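Monoacylglycerol lipase (Palaeococcus ferrophilus, PDB 6QE2) hydrolyses monoacylglycerols to free fatty acid and glycerol, probably as a serine hydrolase of the alpha/beta-hydrolase clan, in an archaeon. Local coordinates at residues 24-29 / 45-50. Numbering follows the deposited sequence.
Sequences EHSGRY and AFDWPG
Ser26 and Asp47 show how one carboxylate oxygen can secure the start of a short 3-10 turn. Asp47 OD1 accepts two hydrogen bonds from this one residue, a nearly straight one from Ser26 N (2.8 Å, 164°) and a short one from Ser26 OG at 2.6 Å. Both donors use the syn side of OD1, yet they arrive from opposite faces of the carboxylate plane, about 30° out of it. The serine hydroxyl can join in because OG is tucked between its own backbone N and carbonyl carbon (chi1 61°), which brings it round to the same acceptor as the amide.

The other oxygen, Asp47 OD2, takes a hydrogen bond from a water at 2.6 Å, and that water also lies 3.0 Å from His25 ND1. With Lys53 N donating to OD2 as well, both carboxylate oxygens of this buried aspartate are engaged, which would probably favour its charged form. The far nitrogen of the imidazole, His25 NE2, is hydrogen-bonded to Asp162 OD2.

Van der Waals contact is slight: Ser26 CB meets Ala45 CB at 3.9 Å, while His25 CB lies 3.7 Å from Asp47 OD2. Within 24-29, Glu24 forms a salt bridge with Arg28 (OE1 to NH1, 2.8 Å) and accepts from Tyr29 OH through OE2.

In the alpha/beta-hydrolase fold, the contact ties the loop between strand 15-19 and helix 30-38 to the chain of strand 42-46 around Asp47. Ser26 also touches Leu18 of the neighbouring strand 15-19, whereas Phe46 points away from the loop and packs on Ile73 of helix 63-77.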
loop_
_atom_site.group_PDB
_atom_site.type_symbol
_atom_site.label_atom_id
_atom_site.label_comp_id
_atom_site.label_asym_id
_atom_site.label_seq_id
_atom_site.Cartn_x
_atom_site.Cartn_y
_atom_site.Cartn_z
ATOM N N GLU A 24 -9.088 4.207 1.522
ATOM C CA GLU A 24 -8.748 4.716 2.855
ATOM C C GLU A 24 -7.913 5.982 2.723
ATOM O O GLU A 24 -8.086 6.757 1.750
ATOM C CB GLU A 24 -8.053 3.607 3.644
ATOM C CG GLU A 24 -6.692 3.223 3.018
ATOM C CD GLU A 24 -5.764 2.500 3.994
ATOM O OE1 GLU A 24 -6.141 2.290 5.166
ATOM O OE2 GLU A 24 -4.690 2.074 3.539
ATOM N N HIS A 25 -7.084 6.259 3.733
ATOM C CA HIS A 25 -6.392 7.544 3.761
ATOM C C HIS A 25 -5.320 7.437 4.826
ATOM O O HIS A 25 -5.294 6.497 5.614
ATOM C CB HIS A 25 -7.332 8.745 4.071
ATOM C CG HIS A 25 -8.048 8.598 5.368
ATOM N ND1 HIS A 25 -7.596 9.189 6.539
ATOM C CD2 HIS A 25 -9.138 7.870 5.700
ATOM C CE1 HIS A 25 -8.416 8.852 7.525
ATOM N NE2 HIS A 25 -9.354 8.047 7.036
ATOM N N SER A 26 -4.427 8.434 4.853
ATOM C CA SER A 26 -3.250 8.315 5.708
ATOM C C SER A 26 -3.571 8.503 7.184
ATOM O O SER A 26 -2.763 8.108 8.031
ATOM C CB SER A 26 -2.176 9.314 5.270
ATOM O OG SER A 26 -2.644 10.652 5.377
ATOM N N GLY A 27 -4.737 9.061 7.514
ATOM C CA GLY A 27 -5.084 9.269 8.909
ATOM C C GLY A 27 -5.323 7.995 9.695
ATOM O O GLY A 27 -5.347 8.049 10.930
ATOM N N ARG A 28 -5.465 6.853 9.024
ATOM C CA ARG A 28 -5.657 5.600 9.737
ATOM C C ARG A 28 -4.360 5.041 10.304
ATOM O O ARG A 28 -4.397 4.027 11.005
ATOM C CB ARG A 28 -6.289 4.555 8.813
ATOM C CG ARG A 28 -7.635 4.953 8.248
ATOM C CD ARG A 28 -8.238 3.785 7.477
ATOM N NE ARG A 28 -8.613 2.682 8.362
ATOM C CZ ARG A 28 -8.516 1.395 8.033
ATOM N NH1 ARG A 28 -8.025 1.047 6.854
ATOM N NH2 ARG A 28 -8.894 0.456 8.888
ATOM N N TYR A 29 -3.221 5.678 10.032
ATOM C CA TYR A 29 -1.913 5.133 10.372
ATOM C C TYR A 29 -1.262 5.875 11.537
ATOM O O TYR A 29 -0.036 5.877 11.666
ATOM C CB TYR A 29 -1.006 5.152 9.146
ATOM C CG TYR A 29 -1.486 4.194 8.089
ATOM C CD1 TYR A 29 -2.437 4.580 7.152
ATOM C CD2 TYR A 29 -1.015 2.893 8.051
ATOM C CE1 TYR A 29 -2.894 3.685 6.192
ATOM C CE2 TYR A 29 -1.461 2.000 7.096
ATOM C CZ TYR A 29 -2.397 2.403 6.170
ATOM O OH TYR A 29 -2.837 1.496 5.223
ATOM N N ALA A 45 3.459 11.738 4.903
ATOM C CA ALA A 45 2.168 11.153 4.581
ATOM C C ALA A 45 1.469 11.995 3.527
ATOM O O ALA A 45 1.652 13.213 3.455
ATOM C CB ALA A 45 1.286 11.045 5.829
ATOM N N PHE A 46 0.660 11.335 2.708
ATOM C CA PHE A 46 -0.187 12.051 1.769
ATOM C C PHE A 46 -1.437 11.217 1.553
ATOM O O PHE A 46 -1.442 10.008 1.780
ATOM C CB PHE A 46 0.516 12.318 0.425
ATOM C CG PHE A 46 0.759 11.070 -0.399
ATOM C CD1 PHE A 46 1.886 10.287 -0.194
ATOM C CD2 PHE A 46 -0.155 10.673 -1.365
ATOM C CE1 PHE A 46 2.102 9.139 -0.945
ATOM C CE2 PHE A 46 0.051 9.519 -2.115
ATOM C CZ PHE A 46 1.183 8.752 -1.901
ATOM N N ASP A 47 -2.500 11.876 1.114
ATOM C CA ASP A 47 -3.705 11.185 0.686
ATOM C C ASP A 47 -3.744 11.183 -0.834
ATOM O O ASP A 47 -3.523 12.220 -1.466
ATOM C CB ASP A 47 -4.957 11.841 1.276
ATOM C CG ASP A 47 -5.115 11.561 2.767
ATOM O OD1 ASP A 47 -4.306 10.785 3.318
ATOM O OD2 ASP A 47 -6.049 12.106 3.393
ATOM N N TRP A 48 -3.960 10.002 -1.417
ATOM C CA TRP A 48 -4.056 9.873 -2.865
ATOM C C TRP A 48 -5.106 10.817 -3.432
ATOM O O TRP A 48 -6.069 11.165 -2.736
ATOM C CB TRP A 48 -4.460 8.458 -3.266
ATOM C CG TRP A 48 -3.466 7.350 -3.111
ATOM C CD1 TRP A 48 -2.767 7.005 -1.986
ATOM C CD2 TRP A 48 -3.146 6.362 -4.098
ATOM N NE1 TRP A 48 -2.006 5.885 -2.229
ATOM C CE2 TRP A 48 -2.224 5.468 -3.517
ATOM C CE3 TRP A 48 -3.545 6.152 -5.423
ATOM C CZ2 TRP A 48 -1.689 4.384 -4.216
ATOM C CZ3 TRP A 48 -3.019 5.072 -6.115
ATOM C CH2 TRP A 48 -2.096 4.204 -5.512
ATOM N N PRO A 49 -4.979 11.210 -4.696
ATOM C CA PRO A 49 -6.093 11.880 -5.373
ATOM C C PRO A 49 -7.361 11.051 -5.232
ATOM O O PRO A 49 -7.326 9.819 -5.292
ATOM C CB PRO A 49 -5.625 11.956 -6.830
ATOM C CG PRO A 49 -4.127 11.885 -6.760
ATOM C CD PRO A 49 -3.814 11.017 -5.574
ATOM N N GLY A 50 -8.483 11.731 -5.000
ATOM C CA GLY A 50 -9.736 11.015 -4.842
ATOM C C GLY A 50 -9.851 10.235 -3.557
ATOM O O GLY A 50 -10.672 9.316 -3.466
HETATM O O HOH W 1 -6.216 11.817 5.989
#